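Nidogen-1 (Mus musculus, PDB 1GL4) is a basement-membrane glycoprotein that binds laminin, collagen IV and perlecan, the last through the G2 beta-barrel domain to which this part of the chain belongs. Local coordinates at residues G85-E96 with K262-N273. Sequence-based numbering, arbitrary orientation.
Sequences GRSYTAISTIPE and KEERILRYALSN
Strands 86-92 and 266-273 run antiparallel, their short axes 4.6 Å apart at closest approach with an angle of 164° between their N-to-C directions, and Ser87-Leu271, Thr89-Tyr269 and Ile91-Leu267 are hydrogen-bonded pairs. Where the pairing ends, Arg265 O is gripped by three donors: Thr93 N (3.0 Å), Ile94 N, and Ser92 OG, which stands above the carbonyl plane. The hydroxyl gets there by turning opposite the backbone N (chi1 -175°). At the far end Asn273 N bonds to Gly85 O at 2.6 Å, and Asn273 ND2 adds a weak bond to the same oxygen.

On the face carrying Arg86, Tyr88, Ala90 and Ser92, the extended Arg86 side chain reaches across the neighbouring strand: NH1 donates to Ser272 OG (3.0 Å), tilted from the guanidinium plane, and to Ser255 O, NH2 to the backbone of another protein's chain, while Ala270 CB covers one guanidinium face. Ile266 CD1 packs against Ala90 CB at 3.8 Å and lies over the centre of the Arg268 guanidinium, 3.1 Å above its plane. Water 2, at the edge of that group, takes a bond from Arg268 NH1 and donates a weak one to Thr89 O, bridging the strands. Arg268 is involved in perlecan binding, and its NH1 also donates to the backbone of that other chain, which packs on Tyr88, Ala90 and Ala270.

The reverse face is mixed: apolar around Ile91, Leu267 and Tyr269, where Ile91 CD1 meets Tyr269 CE1 (4.0 Å), with the hydroxyls of Ser87 and Thr89 joined through water 1 and Thr89 OG1 also bonded to Ser78 OG. Helix 107-115 covers this side through Ile108 and Ile112, and Tyr269 OH bonds to Leu102 O. Strands 69-81/86-92 and 248-261/266-276 are neighbouring hairpins in the wall of a GFP-like beta-barrel.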
ATOM      1  N   GLY A  85      -4.510   2.357  -8.376  1.00 17.61           N
ATOM      2  CA  GLY A  85      -3.230   1.680  -8.258  1.00 20.50           C
ATOM      3  C   GLY A  85      -2.198   2.221  -7.278  1.00 21.67           C
ATOM      4  O   GLY A  85      -1.087   1.688  -7.209  1.00 23.66           O
ATOM      5  N   ARG A  86      -2.530   3.256  -6.514  1.00 18.94           N
ATOM      6  CA  ARG A  86      -1.555   3.797  -5.571  1.00 18.19           C
ATOM      7  C   ARG A  86      -1.928   3.540  -4.108  1.00 16.43           C
ATOM      8  O   ARG A  86      -3.021   3.886  -3.664  1.00 13.70           O
ATOM      9  CB  ARG A  86      -1.369   5.295  -5.817  1.00 19.53           C
ATOM     10  CG  ARG A  86      -0.142   5.898  -5.126  1.00 22.93           C
ATOM     11  CD  ARG A  86       0.246   7.233  -5.762  1.00 24.35           C
ATOM     12  NE  ARG A  86       1.368   7.881  -5.080  1.00 23.93           N
ATOM     13  CZ  ARG A  86       2.615   7.418  -5.055  1.00 23.31           C
ATOM     14  NH1 ARG A  86       2.935   6.290  -5.677  1.00 17.47           N
ATOM     15  NH2 ARG A  86       3.549   8.094  -4.395  1.00 23.59           N
ATOM     16  N   SER A  87      -1.017   2.921  -3.361  1.00 15.96           N
ATOM     17  CA  SER A  87      -1.277   2.640  -1.955  1.00 16.30           C
ATOM     18  C   SER A  87      -0.413   3.529  -1.070  1.00 15.88           C
ATOM     19  O   SER A  87       0.795   3.657  -1.293  1.00 14.01           O
ATOM     20  CB  SER A  87      -1.009   1.165  -1.635  1.00 18.04           C
ATOM     21  OG  SER A  87       0.351   0.831  -1.838  1.00 25.86           O
ATOM     22  N   TYR A  88      -1.047   4.146  -0.078  1.00 15.17           N
ATOM     23  CA  TYR A  88      -0.371   5.036   0.865  1.00 12.64           C
ATOM     24  C   TYR A  88      -0.460   4.416   2.257  1.00 13.14           C
ATOM     25  O   TYR A  88      -1.557   4.190   2.768  1.00 12.84           O
ATOM     26  CB  TYR A  88      -1.050   6.408   0.891  1.00 14.23           C
ATOM     27  CG  TYR A  88      -1.173   7.104  -0.449  1.00 12.08           C
ATOM     28  CD1 TYR A  88      -2.116   6.690  -1.390  1.00 12.48           C
ATOM     29  CD2 TYR A  88      -0.378   8.214  -0.754  1.00 12.95           C
ATOM     30  CE1 TYR A  88      -2.274   7.369  -2.603  1.00 12.81           C
ATOM     31  CE2 TYR A  88      -0.526   8.900  -1.962  1.00 12.72           C
ATOM     32  CZ  TYR A  88      -1.480   8.471  -2.881  1.00 13.13           C
ATOM     33  OH  TYR A  88      -1.641   9.146  -4.073  1.00 15.67           O
ATOM     34  N   THR A  89       0.682   4.150   2.881  1.00 10.95           N
ATOM     35  CA  THR A  89       0.679   3.533   4.205  1.00 11.32           C
ATOM     36  C   THR A  89       1.402   4.359   5.268  1.00 12.45           C
ATOM     37  O   THR A  89       2.470   4.924   5.014  1.00 10.62           O
ATOM     38  CB  THR A  89       1.321   2.116   4.153  1.00 12.86           C
ATOM     39  OG1 THR A  89       0.589   1.288   3.239  1.00 11.72           O
ATOM     40  CG2 THR A  89       1.307   1.466   5.534  1.00 13.65           C
ATOM     41  N   ALA A  90       0.803   4.430   6.456  1.00 11.72           N
ATOM     42  CA  ALA A  90       1.381   5.161   7.585  1.00 11.87           C
ATOM     43  C   ALA A  90       1.468   4.230   8.789  1.00 11.96           C
ATOM     44  O   ALA A  90       0.512   3.521   9.110  1.00 10.12           O
ATOM     45  CB  ALA A  90       0.526   6.370   7.932  1.00 13.15           C
ATOM     46  N   ILE A  91       2.616   4.239   9.455  1.00 10.08           N
ATOM     47  CA  ILE A  91       2.824   3.401  10.622  1.00 12.24           C
ATOM     48  C   ILE A  91       3.365   4.313  11.718  1.00 13.37           C
ATOM     49  O   ILE A  91       4.483   4.814  11.619  1.00 10.45           O
ATOM     50  CB  ILE A  91       3.826   2.272  10.299  1.00 12.78           C
ATOM     51  CG1 ILE A  91       3.298   1.455   9.109  1.00 12.09           C
ATOM     52  CG2 ILE A  91       4.037   1.393  11.525  1.00 10.81           C
ATOM     53  CD1 ILE A  91       4.269   0.422   8.545  1.00 12.55           C
ATOM     54  N   SER A  92       2.578   4.552  12.761  1.00 16.90           N
ATOM     55  CA  SER A  92       3.062   5.461  13.787  1.00 20.87           C
ATOM     56  C   SER A  92       3.131   4.996  15.210  1.00 25.38           C
ATOM     57  O   SER A  92       2.258   4.297  15.715  1.00 26.81           O
ATOM     58  CB  SER A  92       2.315   6.781  13.766  1.00 19.27           C
ATOM     59  OG  SER A  92       2.919   7.650  14.714  1.00 18.04           O
ATOM     60  N   THR A  93       4.178   5.518  15.835  1.00 29.28           N
ATOM     61  CA  THR A  93       4.626   5.261  17.178  1.00 29.18           C
ATOM     62  C   THR A  93       5.702   4.251  16.835  1.00 25.08           C
ATOM     63  O   THR A  93       5.654   3.090  17.227  1.00 23.63           O
ATOM     64  CB  THR A  93       3.555   4.652  18.109  1.00 35.01           C
ATOM     65  OG1 THR A  93       3.072   3.416  17.567  1.00 39.61           O
ATOM     66  CG2 THR A  93       2.404   5.643  18.301  1.00 38.67           C
ATOM     67  N   ILE A  94       6.633   4.714  16.006  1.00 20.76           N
ATOM     68  CA  ILE A  94       7.784   3.927  15.587  1.00 17.94           C
ATOM     69  C   ILE A  94       8.971   4.695  16.157  1.00 16.74           C
ATOM     70  O   ILE A  94       9.188   5.853  15.804  1.00 14.32           O
ATOM     71  CB  ILE A  94       7.910   3.853  14.044  1.00 17.52           C
ATOM     72  CG1 ILE A  94       6.886   2.864  13.469  1.00 17.35           C
ATOM     73  CG2 ILE A  94       9.319   3.419  13.661  1.00 17.53           C
ATOM     74  CD1 ILE A  94       7.140   1.408  13.850  1.00 16.65           C
ATOM     75  N   PRO A  95       9.743   4.060  17.057  1.00 16.84           N
ATOM     76  CA  PRO A  95      10.922   4.634  17.719  1.00 18.02           C
ATOM     77  C   PRO A  95      12.007   5.094  16.754  1.00 17.49           C
ATOM     78  O   PRO A  95      12.256   4.439  15.745  1.00 15.12           O
ATOM     79  CB  PRO A  95      11.414   3.490  18.607  1.00 18.02           C
ATOM     80  CG  PRO A  95      10.181   2.672  18.846  1.00 21.72           C
ATOM     81  CD  PRO A  95       9.532   2.670  17.495  1.00 16.72           C
ATOM     82  N   GLU A  96      12.656   6.211  17.083  1.00 19.27           N
ATOM     83  CA  GLU A  96      13.728   6.758  16.257  1.00 21.16           C
ATOM     84  C   GLU A  96      14.882   5.766  16.172  1.00 20.15           C
ATOM     85  O   GLU A  96      15.691   5.810  15.247  1.00 20.94           O
ATOM     86  CB  GLU A  96      14.255   8.069  16.847  1.00 26.17           C
ATOM     87  CG  GLU A  96      13.336   8.731  17.862  1.00 33.68           C
ATOM     88  CD  GLU A  96      13.176   7.908  19.130  1.00 36.01           C
ATOM     89  OE1 GLU A  96      14.208   7.556  19.743  1.00 39.08           O
ATOM     90  OE2 GLU A  96      12.020   7.617  19.513  1.00 36.40           O
ATOM     91  N   LYS A 262      10.941  11.931  12.486  1.00 23.41           N
ATOM     92  CA  LYS A 262      11.284  11.838  13.894  1.00 26.22           C
ATOM     93  C   LYS A 262      10.317  12.607  14.797  1.00 26.10           C
ATOM     94  O   LYS A 262       9.975  12.144  15.885  1.00 26.46           O
ATOM     95  CB  LYS A 262      12.709  12.362  14.092  1.00 28.06           C
ATOM     96  CG  LYS A 262      13.226  12.271  15.511  1.00 32.78           C
ATOM     97  CD  LYS A 262      14.626  12.862  15.606  1.00 34.07           C
ATOM     98  CE  LYS A 262      15.210  12.689  16.999  1.00 36.24           C
ATOM     99  NZ  LYS A 262      14.389  13.347  18.056  1.00 37.73           N
ATOM    100  N   GLU A 263       9.873  13.774  14.339  1.00 26.17           N
ATOM    101  CA  GLU A 263       8.962  14.610  15.121  1.00 27.99           C
ATOM    102  C   GLU A 263       7.643  13.931  15.467  1.00 27.24           C
ATOM    103  O   GLU A 263       7.205  13.979  16.615  1.00 27.56           O
ATOM    104  CB  GLU A 263       8.683  15.926  14.387  1.00 28.74           C
ATOM    105  CG  GLU A 263       9.856  16.895  14.375  1.00 33.41           C
ATOM    106  CD  GLU A 263      11.103  16.296  13.754  1.00 36.40           C
ATOM    107  OE1 GLU A 263      11.036  15.861  12.583  1.00 38.31           O
ATOM    108  OE2 GLU A 263      12.148  16.263  14.438  1.00 37.46           O
ATOM    109  N   GLU A 264       7.002  13.312  14.481  1.00 26.26           N
ATOM    110  CA  GLU A 264       5.739  12.632  14.732  1.00 25.07           C
ATOM    111  C   GLU A 264       5.955  11.126  14.874  1.00 22.74           C
ATOM    112  O   GLU A 264       5.008  10.371  15.085  1.00 20.95           O
ATOM    113  CB  GLU A 264       4.733  12.934  13.607  1.00 27.36           C
ATOM    114  CG  GLU A 264       4.430  14.430  13.455  1.00 30.16           C
ATOM    115  CD  GLU A 264       3.217  14.732  12.584  1.00 32.32           C
ATOM    116  OE1 GLU A 264       2.999  15.922  12.280  1.00 35.51           O
ATOM    117  OE2 GLU A 264       2.474  13.800  12.209  1.00 32.95           O
ATOM    118  N   ARG A 265       7.213  10.703  14.777  1.00 20.15           N
ATOM    119  CA  ARG A 265       7.570   9.289  14.889  1.00 19.77           C
ATOM    120  C   ARG A 265       6.679   8.446  13.993  1.00 18.06           C
ATOM    121  O   ARG A 265       6.042   7.487  14.439  1.00 16.18           O
ATOM    122  CB  ARG A 265       7.439   8.818  16.336  1.00 21.92           C
ATOM    123  CG  ARG A 265       8.427   9.462  17.281  1.00 27.99           C
ATOM    124  CD  ARG A 265       8.307   8.866  18.665  1.00 31.95           C
ATOM    125  NE  ARG A 265       9.390   9.301  19.539  1.00 37.24           N
ATOM    126  CZ  ARG A 265       9.660   8.747  20.718  1.00 40.93           C
ATOM    127  NH1 ARG A 265       8.923   7.735  21.162  1.00 42.61           N
ATOM    128  NH2 ARG A 265      10.668   9.203  21.451  1.00 42.94           N
ATOM    129  N   ILE A 266       6.646   8.800  12.716  1.00 16.47           N
ATOM    130  CA  ILE A 266       5.811   8.085  11.771  1.00 16.08           C
ATOM    131  C   ILE A 266       6.595   7.616  10.558  1.00 15.08           C
ATOM    132  O   ILE A 266       7.418   8.348  10.011  1.00 14.97           O
ATOM    133  CB  ILE A 266       4.629   8.976  11.321  1.00 18.41           C
ATOM    134  CG1 ILE A 266       3.785   8.248  10.277  1.00 18.91           C
ATOM    135  CG2 ILE A 266       5.155  10.298  10.783  1.00 21.90           C
ATOM    136  CD1 ILE A 266       2.486   8.964   9.952  1.00 23.87           C
ATOM    137  N   LEU A 267       6.341   6.374  10.161  1.00 14.58           N
ATOM    138  CA  LEU A 267       6.990   5.762   9.012  1.00 13.91           C
ATOM    139  C   LEU A 267       5.964   5.758   7.874  1.00 13.31           C
ATOM    140  O   LEU A 267       4.829   5.319   8.066  1.00 12.22           O
ATOM    141  CB  LEU A 267       7.398   4.332   9.383  1.00 14.32           C
ATOM    142  CG  LEU A 267       8.155   3.417   8.426  1.00 12.19           C
ATOM    143  CD1 LEU A 267       9.536   3.981   8.099  1.00 10.02           C
ATOM    144  CD2 LEU A 267       8.285   2.046   9.089  1.00 13.06           C
ATOM    145  N   ARG A 268       6.362   6.248   6.700  1.00 13.00           N
ATOM    146  CA  ARG A 268       5.463   6.315   5.545  1.00 13.23           C
ATOM    147  C   ARG A 268       5.998   5.605   4.295  1.00 14.57           C
ATOM    148  O   ARG A 268       7.179   5.727   3.950  1.00 12.35           O
ATOM    149  CB  ARG A 268       5.163   7.785   5.207  1.00 14.77           C
ATOM    150  CG  ARG A 268       4.477   8.576   6.330  1.00 13.27           C
ATOM    151  CD  ARG A 268       4.290  10.046   5.947  1.00 19.16           C
ATOM    152  NE  ARG A 268       3.555  10.810   6.958  1.00 19.79           N
ATOM    153  CZ  ARG A 268       2.261  10.646   7.228  1.00 22.81           C
ATOM    154  NH1 ARG A 268       1.549   9.744   6.564  1.00 20.80           N
ATOM    155  NH2 ARG A 268       1.673  11.382   8.164  1.00 23.86           N
ATOM    156  N   TYR A 269       5.117   4.859   3.627  1.00 12.44           N
ATOM    157  CA  TYR A 269       5.459   4.129   2.404  1.00 14.15           C
ATOM    158  C   TYR A 269       4.388   4.409   1.345  1.00 14.65           C
ATOM    159  O   TYR A 269       3.194   4.367   1.648  1.00 15.57           O
ATOM    160  CB  TYR A 269       5.473   2.612   2.655  1.00 11.59           C
ATOM    161  CG  TYR A 269       6.469   2.101   3.671  1.00 13.07           C
ATOM    162  CD1 TYR A 269       6.067   1.204   4.663  1.00 13.84           C
ATOM    163  CD2 TYR A 269       7.825   2.434   3.597  1.00 12.21           C
ATOM    164  CE1 TYR A 269       6.982   0.641   5.550  1.00 13.41           C
ATOM    165  CE2 TYR A 269       8.755   1.870   4.484  1.00 11.08           C
ATOM    166  CZ  TYR A 269       8.324   0.974   5.451  1.00 12.78           C
ATOM    167  OH  TYR A 269       9.220   0.382   6.311  1.00 13.53           O
ATOM    168  N   ALA A 270       4.801   4.688   0.111  1.00 12.11           N
ATOM    169  CA  ALA A 270       3.840   4.930  -0.962  1.00 13.05           C
ATOM    170  C   ALA A 270       4.356   4.344  -2.272  1.00 12.41           C
ATOM    171  O   ALA A 270       5.541   4.456  -2.583  1.00 12.20           O
ATOM    172  CB  ALA A 270       3.585   6.429  -1.124  1.00 12.59           C
ATOM    173  N   LEU A 271       3.471   3.691  -3.021  1.00 13.16           N
ATOM    174  CA  LEU A 271       3.842   3.114  -4.307  1.00 14.48           C
ATOM    175  C   LEU A 271       2.668   2.871  -5.263  1.00 15.06           C
ATOM    176  O   LEU A 271       1.515   2.706  -4.839  1.00 13.63           O
ATOM    177  CB  LEU A 271       4.648   1.816  -4.116  1.00 17.32           C
ATOM    178  CG  LEU A 271       4.387   0.768  -3.032  1.00 20.56           C
ATOM    179  CD1 LEU A 271       5.368  -0.397  -3.229  1.00 20.37           C
ATOM    180  CD2 LEU A 271       4.583   1.356  -1.654  1.00 20.85           C
ATOM    181  N   SER A 272       2.978   2.864  -6.556  1.00 12.90           N
ATOM    182  CA  SER A 272       1.981   2.652  -7.605  1.00 14.39           C
ATOM    183  C   SER A 272       2.118   1.247  -8.186  1.00 14.63           C
ATOM    184  O   SER A 272       3.231   0.777  -8.427  1.00 14.32           O
ATOM    185  CB  SER A 272       2.150   3.714  -8.686  1.00 14.07           C
ATOM    186  OG  SER A 272       1.879   4.998  -8.141  1.00 14.43           O
ATOM    187  N   ASN A 273       0.983   0.594  -8.432  1.00 14.55           N
ATOM    188  CA  ASN A 273       0.979  -0.790  -8.907  1.00 16.04           C
ATOM    189  C   ASN A 273       0.019  -1.139 -10.046  1.00 15.35           C
ATOM    190  O   ASN A 273      -1.113  -0.650 -10.089  1.00 13.17           O
ATOM    191  CB  ASN A 273       0.639  -1.710  -7.727  1.00 16.84           C
ATOM    192  CG  ASN A 273       1.533  -1.484  -6.535  1.00 21.38           C
ATOM    193  OD1 ASN A 273       2.464  -2.246  -6.297  1.00 21.12           O
ATOM    194  ND2 ASN A 273       1.261  -0.417  -5.778  1.00 23.71           N
TER
HETATM  195  O   HOH W   1       1.734   1.367   0.779  1.00 13.92           O
HETATM  196  O   HOH W   2       1.494   7.727   4.426  1.00 22.85           O